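Local coordinates for protein acyl-CoA dehydrogenase (Bacillus anthracis, PDB 3OWA) that binds FAD and, as a member of the acyl-CoA dehydrogenase family, probably catalyses the alpha,beta-dehydrogenation of acyl-CoA thioesters, at residues I403-I406 / T410-I413; I267-L272 / L363-G368. All blocks are in the same frame, centred on the assembly; numbering follows the deposited sequence. Where two conformers were deposited one is given.

Contact 1. Residues I403-I406 / T410-I413. With FAD (flavin-adenine dinucleotide), chain E.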
ATOM      1  N   ILE A 403       8.100  -6.309  -3.236  1.00 22.67           N
ATOM      2  CA  ILE A 403       8.734  -7.599  -2.921  1.00 23.89           C
ATOM      3  C   ILE A 403       9.502  -7.488  -1.607  1.00 23.08           C
ATOM      4  O   ILE A 403       9.751  -8.506  -0.940  1.00 23.65           O
ATOM      5  CB  ILE A 403       9.610  -8.151  -4.123  1.00 23.93           C
ATOM      6  CG1 ILE A 403      10.153  -9.582  -3.900  1.00 21.54           C
ATOM      7  CG2 ILE A 403      10.817  -7.237  -4.368  1.00 21.75           C
ATOM      8  CD1 ILE A 403       9.085 -10.625  -3.711  1.00 23.99           C
ATOM      9  N   ASN A 404       9.854  -6.273  -1.177  1.00 21.94           N
ATOM     10  CA  ASN A 404      10.698  -6.195  -0.004  1.00 22.52           C
ATOM     11  C   ASN A 404       9.954  -6.693   1.233  1.00 24.53           C
ATOM     12  O   ASN A 404      10.606  -7.079   2.209  1.00 24.80           O
ATOM     13  CB  ASN A 404      11.183  -4.789   0.289  1.00 23.66           C
ATOM     14  CG  ASN A 404      12.008  -4.226  -0.846  1.00 23.14           C
ATOM     15  OD1 ASN A 404      12.725  -4.965  -1.495  1.00 23.89           O
ATOM     16  ND2 ASN A 404      11.855  -2.928  -1.132  1.00 20.60           N
ATOM     17  N   ARG A 405       8.617  -6.681   1.212  1.00 23.31           N
ATOM     18  CA  ARG A 405       7.863  -7.150   2.402  1.00 23.79           C
ATOM     19  C   ARG A 405       7.754  -8.654   2.421  1.00 25.74           C
ATOM     20  O   ARG A 405       7.141  -9.266   3.337  1.00 26.47           O
ATOM     21  CB  ARG A 405       6.497  -6.458   2.477  1.00 22.95           C
ATOM     22  CG  ARG A 405       6.608  -4.935   2.642  1.00 29.19           C
ATOM     23  CD  ARG A 405       5.353  -4.165   2.231  1.00 27.85           C
ATOM     24  NE  ARG A 405       4.185  -4.848   2.815  1.00 28.64           N
ATOM     25  CZ  ARG A 405       2.953  -4.723   2.360  1.00 25.76           C
ATOM     26  NH1 ARG A 405       2.707  -3.938   1.296  1.00 24.98           N
ATOM     27  NH2 ARG A 405       1.969  -5.429   2.944  1.00 25.47           N
ATOM     28  N   ILE A 406       8.347  -9.282   1.411  1.00 26.38           N
ATOM     29  CA  ILE A 406       8.257 -10.720   1.251  1.00 28.21           C
ATOM     30  C   ILE A 406       9.628 -11.363   1.374  1.00 29.56           C
ATOM     31  O   ILE A 406       9.770 -12.399   2.028  1.00 30.85           O
ATOM     32  CB  ILE A 406       7.536 -11.079  -0.072  1.00 27.55           C
ATOM     33  CG1 ILE A 406       6.035 -10.819   0.049  1.00 27.13           C
ATOM     34  CG2 ILE A 406       7.777 -12.543  -0.459  1.00 30.08           C
ATOM     35  CD1 ILE A 406       5.425 -10.458  -1.262  1.00 31.81           C
ATOM     36  N   THR A 410       9.079 -13.186   5.193  1.00 30.84           N
ATOM     37  CA  THR A 410       7.943 -12.275   4.986  1.00 28.51           C
ATOM     38  C   THR A 410       7.851 -11.425   6.243  1.00 28.75           C
ATOM     39  O   THR A 410       8.287 -11.865   7.312  1.00 29.52           O
ATOM     40  CB  THR A 410       6.660 -13.026   4.824  1.00 28.70           C
ATOM     41  OG1 THR A 410       6.436 -13.786   6.017  1.00 26.18           O
ATOM     42  CG2 THR A 410       6.767 -14.031   3.632  1.00 28.48           C
ATOM     43  N   ASN A 411       7.280 -10.224   6.157  1.00 27.05           N
ATOM     44  CA  ASN A 411       7.136  -9.450   7.363  1.00 27.81           C
ATOM     45  C   ASN A 411       6.313 -10.163   8.453  1.00 28.76           C
ATOM     46  O   ASN A 411       6.501  -9.906   9.652  1.00 29.45           O
ATOM     47  CB  ASN A 411       6.569  -8.078   7.051  1.00 27.07           C
ATOM     48  CG  ASN A 411       7.590  -7.202   6.356  1.00 29.95           C
ATOM     49  OD1 ASN A 411       8.741  -7.616   6.179  1.00 31.76           O
ATOM     50  ND2 ASN A 411       7.201  -5.996   5.983  1.00 31.04           N
ATOM     51  N   GLU A 412       5.427 -11.073   8.059  1.00 29.54           N
ATOM     52  CA  GLU A 412       4.681 -11.836   9.088  1.00 31.31           C
ATOM     53  C   GLU A 412       5.661 -12.699   9.900  1.00 31.82           C
ATOM     54  O   GLU A 412       5.588 -12.761  11.133  1.00 30.71           O
ATOM     55  CB  GLU A 412       3.635 -12.773   8.449  1.00 31.02           C
ATOM     56  CG  GLU A 412       2.448 -12.024   7.781  1.00 34.97           C
ATOM     57  CD  GLU A 412       2.870 -11.218   6.541  1.00 36.15           C
ATOM     58  OE1 GLU A 412       2.474 -10.027   6.428  1.00 35.93           O
ATOM     59  OE2 GLU A 412       3.607 -11.786   5.687  1.00 32.90           O
ATOM     60  N   ILE A 413       6.532 -13.422   9.195  1.00 31.91           N
ATOM     61  CA  ILE A 413       7.432 -14.334   9.874  1.00 34.00           C
ATOM     62  C   ILE A 413       8.406 -13.529  10.750  1.00 35.16           C
ATOM     63  O   ILE A 413       8.653 -13.880  11.914  1.00 35.74           O
ATOM     64  CB  ILE A 413       8.188 -15.248   8.854  1.00 33.75           C
ATOM     65  CG1 ILE A 413       7.238 -16.313   8.273  1.00 35.49           C
ATOM     66  CG2 ILE A 413       9.448 -15.858   9.493  1.00 34.56           C
ATOM     67  CD1 ILE A 413       6.772 -17.374   9.269  1.00 39.08           C
TER
HETATM   68  PA  FAD E 601       5.019 -18.736   1.646  1.00 34.51           P
HETATM   69  O1A FAD E 601       4.210 -19.773   0.909  1.00 36.51           O
HETATM   70  O2A FAD E 601       6.092 -19.250   2.536  1.00 37.89           O
HETATM   71  O5B FAD E 601       4.078 -17.757   2.451  1.00 33.49           O
HETATM   72  C5B FAD E 601       2.800 -17.369   2.011  1.00 31.42           C
HETATM   73  C4B FAD E 601       2.091 -16.541   3.074  1.00 34.34           C
HETATM   74  O4B FAD E 601       1.880 -17.315   4.265  1.00 33.92           O
HETATM   75  C3B FAD E 601       2.922 -15.322   3.459  1.00 35.30           C
HETATM   76  O3B FAD E 601       2.094 -14.209   3.795  1.00 34.94           O
HETATM   77  C2B FAD E 601       3.576 -15.796   4.731  1.00 35.75           C
HETATM   78  O2B FAD E 601       3.928 -14.743   5.576  1.00 35.83           O
HETATM   79  C1B FAD E 601       2.484 -16.635   5.344  1.00 35.08           C
HETATM   80  N9A FAD E 601       3.040 -17.599   6.298  1.00 38.37           N
HETATM   81  C8A FAD E 601       3.956 -18.589   6.051  1.00 42.06           C
HETATM   82  N7A FAD E 601       4.206 -19.262   7.187  1.00 39.69           N
HETATM   83  C5A FAD E 601       3.442 -18.737   8.161  1.00 41.21           C
HETATM   84  C6A FAD E 601       3.281 -19.051   9.534  1.00 40.07           C
HETATM   85  N6A FAD E 601       3.893 -20.107  10.084  1.00 39.25           N
HETATM   86  N1A FAD E 601       2.407 -18.295  10.274  1.00 37.51           N
HETATM   87  C2A FAD E 601       1.690 -17.259   9.694  1.00 39.04           C
HETATM   88  N3A FAD E 601       1.820 -16.971   8.339  1.00 36.32           N
HETATM   89  C4A FAD E 601       2.693 -17.686   7.594  1.00 37.97           C
HETATM   90  N1  FAD E 601      15.161 -17.243  -2.219  1.00 32.81           N
HETATM   91  C2  FAD E 601      16.493 -17.593  -2.206  1.00 34.66           C
HETATM   92  O2  FAD E 601      16.890 -18.452  -1.449  1.00 37.59           O
HETATM   93  N3  FAD E 601      17.417 -16.993  -3.038  1.00 32.78           N
HETATM   94  C4  FAD E 601      17.042 -16.038  -3.928  1.00 33.01           C
HETATM   95  O4  FAD E 601      17.920 -15.523  -4.639  1.00 32.95           O
HETATM   96  C4X FAD E 601      15.695 -15.662  -3.951  1.00 34.88           C
HETATM   97  N5  FAD E 601      15.280 -14.718  -4.870  1.00 36.99           N
HETATM   98  C5X FAD E 601      13.938 -14.376  -4.955  1.00 34.82           C
HETATM   99  C6  FAD E 601      13.555 -13.418  -5.900  1.00 29.88           C
HETATM  100  C7  FAD E 601      12.209 -13.086  -6.019  1.00 30.34           C
HETATM  101  C7M FAD E 601      11.786 -12.062  -7.051  1.00 28.99           C
HETATM  102  C8  FAD E 601      11.276 -13.728  -5.174  1.00 30.94           C
HETATM  103  C8M FAD E 601       9.810 -13.438  -5.202  1.00 33.90           C
HETATM  104  C9  FAD E 601      11.675 -14.642  -4.204  1.00 30.86           C
HETATM  105  C9A FAD E 601      13.000 -14.984  -4.086  1.00 31.08           C
HETATM  106  N10 FAD E 601      13.406 -15.894  -3.122  1.00 32.87           N
HETATM  107  C10 FAD E 601      14.743 -16.270  -3.091  1.00 33.47           C
HETATM  108  C1' FAD E 601      12.397 -16.618  -2.240  1.00 35.46           C
HETATM  109  C2' FAD E 601      11.643 -15.707  -1.266  1.00 43.44           C
HETATM  110  O2' FAD E 601      12.427 -14.931  -0.388  1.00 46.29           O
HETATM  111  C3' FAD E 601      10.233 -16.421  -0.719  1.00 42.84           C
HETATM  112  O3' FAD E 601       9.287 -15.870  -1.567  1.00 32.97           O
HETATM  113  C4' FAD E 601       9.935 -16.201   0.549  1.00 42.75           C
HETATM  114  O4' FAD E 601      11.045 -16.679   1.306  1.00 45.33           O
HETATM  115  C5' FAD E 601       8.578 -16.624   1.112  1.00 36.88           C
HETATM  116  O5' FAD E 601       8.231 -17.845   0.513  1.00 32.67           O
HETATM  117  P   FAD E 601       6.920 -18.070  -0.343  1.00 33.68           P
HETATM  118  O1P FAD E 601       6.959 -17.035  -1.445  1.00 32.36           O
HETATM  119  O2P FAD E 601       6.877 -19.494  -0.821  1.00 33.61           O
HETATM  120  O3P FAD E 601       5.682 -17.692   0.587  1.00 34.49           O
HETATM  121  O   HOH W   1       4.363  -5.672   5.610  1.00 31.19           O
HETATM  122  O   HOH W   2       2.554  -7.459   5.389  1.00 36.01           O
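R405 and I406 meet T410 and N411 where the loop after helix 393-401 turns into helix 411-427, an N-capped helix start laid against FAD. I403, first along the loop, reaches the flavin instead of the helix: with CG1 opposite the backbone N (chi1 -173°), its CD1 comes within 3.3 Å of the flavin methyl C8M. N404 lies against helix 257-293. R405 supplies the direct bond, N411 N to R405 O at 3.0 Å, with an N-H...O angle of 156°. The two side chains cross at about a right angle, R405 CG lying 3.6 Å from N411 ND2, and one water accepts from both R405 NE and N411 ND2. A second water, in the guanidinium plane at its edge, joins R405 NH2 to E412 OE1. R405 also forms salt bridges to D373 and to D377 of the second subunit, and N411 OD1 accepts a hydrogen bond from K365 NZ. I406 places CG2 3.8 Å from FAD O3'. T410 caps the helix, its OG1 accepting from I413 N at 3.2 Å; the same OG1 donates to the ribose hydroxyl FAD O2B at 2.7 Å, which in turn donates to E412 OE2 at 3.0 Å.

Contact 2. Residues I267-L272 / L363-G368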
ATOM      1  N   ILE A 267      21.852 -10.931   8.278  1.00 38.06           N
ATOM      2  CA  ILE A 267      22.605  -9.954   7.512  1.00 37.46           C
ATOM      3  C   ILE A 267      21.736  -9.444   6.374  1.00 35.80           C
ATOM      4  O   ILE A 267      21.638  -8.236   6.163  1.00 36.37           O
ATOM      5  CB  ILE A 267      23.935 -10.560   6.990  1.00 38.71           C
ATOM      6  CG1 ILE A 267      24.882 -10.862   8.176  1.00 40.22           C
ATOM      7  CG2 ILE A 267      24.577  -9.604   5.972  1.00 39.32           C
ATOM      8  CD1 ILE A 267      26.040 -11.794   7.855  1.00 41.62           C
ATOM      9  N   GLY A 268      21.058 -10.358   5.688  1.00 34.07           N
ATOM     10  CA  GLY A 268      20.094 -10.020   4.611  1.00 34.61           C
ATOM     11  C   GLY A 268      19.007  -9.047   5.048  1.00 33.86           C
ATOM     12  O   GLY A 268      18.698  -8.084   4.349  1.00 34.21           O
ATOM     13  N   ARG A 269      18.497  -9.281   6.246  1.00 33.44           N
ATOM     14  CA  ARG A 269      17.529  -8.449   6.898  1.00 34.20           C
ATOM     15  C   ARG A 269      17.982  -7.029   7.095  1.00 34.17           C
ATOM     16  O   ARG A 269      17.280  -6.096   6.696  1.00 33.40           O
ATOM     17  CB  ARG A 269      17.145  -9.046   8.264  1.00 34.86           C
ATOM     18  CG  ARG A 269      15.765  -9.619   8.261  1.00 39.06           C
ATOM     19  CD  ARG A 269      15.633 -11.090   8.241  1.00 42.38           C
ATOM     20  NE  ARG A 269      15.491 -11.609   9.598  1.00 45.04           N
ATOM     21  CZ  ARG A 269      14.812 -12.706   9.959  1.00 46.85           C
ATOM     22  NH1 ARG A 269      14.817 -13.102  11.222  1.00 44.17           N
ATOM     23  NH2 ARG A 269      14.130 -13.417   9.085  1.00 51.53           N
ATOM     24  N   TYR A 270      19.092  -6.816   7.781  1.00 34.03           N
ATOM     25  CA  TYR A 270      19.476  -5.418   7.992  1.00 35.84           C
ATOM     26  C   TYR A 270      19.952  -4.750   6.694  1.00 34.93           C
ATOM     27  O   TYR A 270      19.775  -3.549   6.517  1.00 35.85           O
ATOM     28  CB  TYR A 270      20.458  -5.219   9.169  1.00 37.21           C
ATOM     29  CG  TYR A 270      21.911  -5.338   8.813  1.00 40.24           C
ATOM     30  CD1 TYR A 270      22.619  -6.505   9.086  1.00 43.97           C
ATOM     31  CD2 TYR A 270      22.593  -4.265   8.241  1.00 42.72           C
ATOM     32  CE1 TYR A 270      23.975  -6.614   8.763  1.00 45.53           C
ATOM     33  CE2 TYR A 270      23.941  -4.359   7.908  1.00 44.38           C
ATOM     34  CZ  TYR A 270      24.626  -5.538   8.170  1.00 46.29           C
ATOM     35  OH  TYR A 270      25.961  -5.643   7.836  1.00 48.87           O
ATOM     36  N   LYS A 271      20.568  -5.515   5.804  1.00 33.85           N
ATOM     37  CA  LYS A 271      21.016  -4.962   4.532  1.00 34.57           C
ATOM     38  C   LYS A 271      19.830  -4.474   3.697  1.00 33.95           C
ATOM     39  O   LYS A 271      19.897  -3.420   3.068  1.00 32.70           O
ATOM     40  CB  LYS A 271      21.790  -6.029   3.746  1.00 35.53           C
ATOM     41  CG  LYS A 271      23.129  -5.589   3.319  1.00 40.60           C
ATOM     42  CD  LYS A 271      23.991  -5.209   4.465  1.00 46.63           C
ATOM     43  CE  LYS A 271      25.266  -4.560   3.932  1.00 50.84           C
ATOM     44  NZ  LYS A 271      25.915  -5.416   2.871  1.00 56.34           N
ATOM     45  N   LEU A 272      18.751  -5.258   3.685  0.51 32.97           N
ATOM     46  CA  LEU A 272      17.524  -4.829   3.033  0.51 32.59           C
ATOM     47  C   LEU A 272      16.971  -3.563   3.700  0.51 32.25           C
ATOM     48  O   LEU A 272      16.527  -2.647   3.009  0.51 32.35           O
ATOM     49  CB  LEU A 272      16.479  -5.955   3.009  0.51 31.96           C
ATOM     50  CG  LEU A 272      15.257  -5.710   2.110  0.51 32.60           C
ATOM     51  CD1 LEU A 272      15.683  -5.386   0.675  0.51 30.78           C
ATOM     52  CD2 LEU A 272      14.333  -6.923   2.137  0.51 28.15           C
ATOM     53  N   LEU A 363      13.526  -6.183  13.097  1.00 33.03           N
ATOM     54  CA  LEU A 363      12.817  -4.899  13.188  1.00 33.48           C
ATOM     55  C   LEU A 363      13.135  -3.956  12.032  1.00 32.57           C
ATOM     56  O   LEU A 363      12.232  -3.315  11.517  1.00 33.65           O
ATOM     57  CB  LEU A 363      13.069  -4.168  14.522  1.00 33.33           C
ATOM     58  CG  LEU A 363      12.787  -4.932  15.828  1.00 36.40           C
ATOM     59  CD1 LEU A 363      13.208  -4.077  17.026  1.00 38.37           C
ATOM     60  CD2 LEU A 363      11.324  -5.411  15.930  1.00 36.21           C
ATOM     61  N   ASN A 364      14.407  -3.825  11.687  1.00 32.51           N
ATOM     62  CA  ASN A 364      14.844  -2.939  10.600  1.00 32.77           C
ATOM     63  C   ASN A 364      14.242  -3.386   9.295  1.00 31.90           C
ATOM     64  O   ASN A 364      13.767  -2.573   8.496  1.00 32.61           O
ATOM     65  CB  ASN A 364      16.362  -2.989  10.440  1.00 33.16           C
ATOM     66  CG  ASN A 364      17.120  -2.209  11.515  1.00 36.08           C
ATOM     67  OD1 ASN A 364      16.570  -1.388  12.271  1.00 39.62           O
ATOM     68  ND2 ASN A 364      18.406  -2.464  11.568  1.00 33.74           N
ATOM     69  N   LYS A 365      14.241  -4.691   9.069  1.00 30.57           N
ATOM     70  CA  LYS A 365      13.723  -5.203   7.836  1.00 29.79           C
ATOM     71  C   LYS A 365      12.231  -4.889   7.663  1.00 28.72           C
ATOM     72  O   LYS A 365      11.816  -4.415   6.595  1.00 27.26           O
ATOM     73  CB  LYS A 365      14.000  -6.702   7.714  1.00 30.20           C
ATOM     74  CG  LYS A 365      13.711  -7.272   6.328  1.00 32.11           C
ATOM     75  CD  LYS A 365      12.316  -7.825   6.209  1.00 31.05           C
ATOM     76  CE  LYS A 365      12.005  -8.138   4.785  1.00 33.85           C
ATOM     77  NZ  LYS A 365      10.683  -8.827   4.591  1.00 32.43           N
ATOM     78  N   VAL A 366      11.429  -5.162   8.701  1.00 28.37           N
ATOM     79  CA  VAL A 366      10.011  -4.919   8.630  1.00 27.72           C
ATOM     80  C   VAL A 366       9.748  -3.425   8.611  1.00 28.05           C
ATOM     81  O   VAL A 366       8.944  -2.921   7.808  1.00 27.61           O
ATOM     82  CB  VAL A 366       9.235  -5.539   9.843  1.00 28.98           C
ATOM     83  CG1 VAL A 366       7.741  -5.116   9.772  1.00 27.14           C
ATOM     84  CG2 VAL A 366       9.382  -7.048   9.867  1.00 25.44           C
ATOM     85  N   PHE A 367      10.431  -2.690   9.480  1.00 28.60           N
ATOM     86  CA  PHE A 367      10.132  -1.260   9.580  1.00 29.43           C
ATOM     87  C   PHE A 367      10.559  -0.543   8.306  1.00 29.65           C
ATOM     88  O   PHE A 367       9.808   0.259   7.776  1.00 30.28           O
ATOM     89  CB  PHE A 367      10.833  -0.648  10.783  1.00 29.94           C
ATOM     90  CG  PHE A 367      10.419   0.759  11.080  1.00 32.91           C
ATOM     91  CD1 PHE A 367       9.292   1.011  11.839  1.00 34.01           C
ATOM     92  CD2 PHE A 367      11.197   1.832  10.658  1.00 33.95           C
ATOM     93  CE1 PHE A 367       8.908   2.318  12.134  1.00 36.15           C
ATOM     94  CE2 PHE A 367      10.820   3.141  10.931  1.00 35.05           C
ATOM     95  CZ  PHE A 367       9.681   3.394  11.677  1.00 36.60           C
ATOM     96  N   GLY A 368      11.753  -0.851   7.809  1.00 28.99           N
ATOM     97  CA  GLY A 368      12.248  -0.227   6.566  1.00 28.41           C
ATOM     98  C   GLY A 368      11.382  -0.548   5.357  1.00 27.84           C
ATOM     99  O   GLY A 368      11.044   0.326   4.557  1.00 26.55           O
TER
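R269 and K365 mark the closest backbone approach of helices 257-293 and 358-383, their CA atoms 5.1 Å apart. The short segment axes come within 7.5 Å and their N-to-C directions differ by 37°, so the two helices run broadly the same way, close enough for side-chain stems to touch the opposing backbone. K365 is the residue that does this: its CB sits 3.5 Å from the carbonyl oxygen R269 O and equally near R269 CG. Where the two chains pass obliquely, R269 CG also lies 3.7 Å from K365 CG, an aliphatic contact between the stems of two basic residues. K365 bends at its second torsion (chi2 -93°), which turns its end away from helix 257-293 toward the loop before helix 411-427; in one of the two conformers of L272, CD2 comes to 3.7 Å from K365 CE, a doubtful contact. There the ammonium group donates to F407 O and G409 O. On the flank, Y270 CB packs loosely on the amide end of N364. The direct contact is thus van der Waals in kind, joining two long helices of the largely helical C-terminal domain of the acyl-CoA dehydrogenase fold. Around this pair, R269 leans on N414 and I417 of helix 411-427, Y270 on V329 and F332 of helix 305-336, and N364 on V325 of that helix and Y504 of helix 490-520.

Contacts 1 and 2 lie in series along the chain, yet their centres are only 10 Å apart and they touch directly. K365 NZ, carried out of contact 2, stands 2.8 Å from N411 OD1, a probable hydrogen bond, and 3.0 Å from N404 O, a weaker one, so one ammonium group reaches both segments of contact 1. N404 and L272 add side-chain packing between the two. Relative to the cofactor the contacts form successive layers: T410 and E412 bind FAD directly, whereas the nearest atoms of the K365 side chain and FAD are about 8 Å apart. This geometry is consistent with contact 2 acting as a second shell that positions the turn bearing the first.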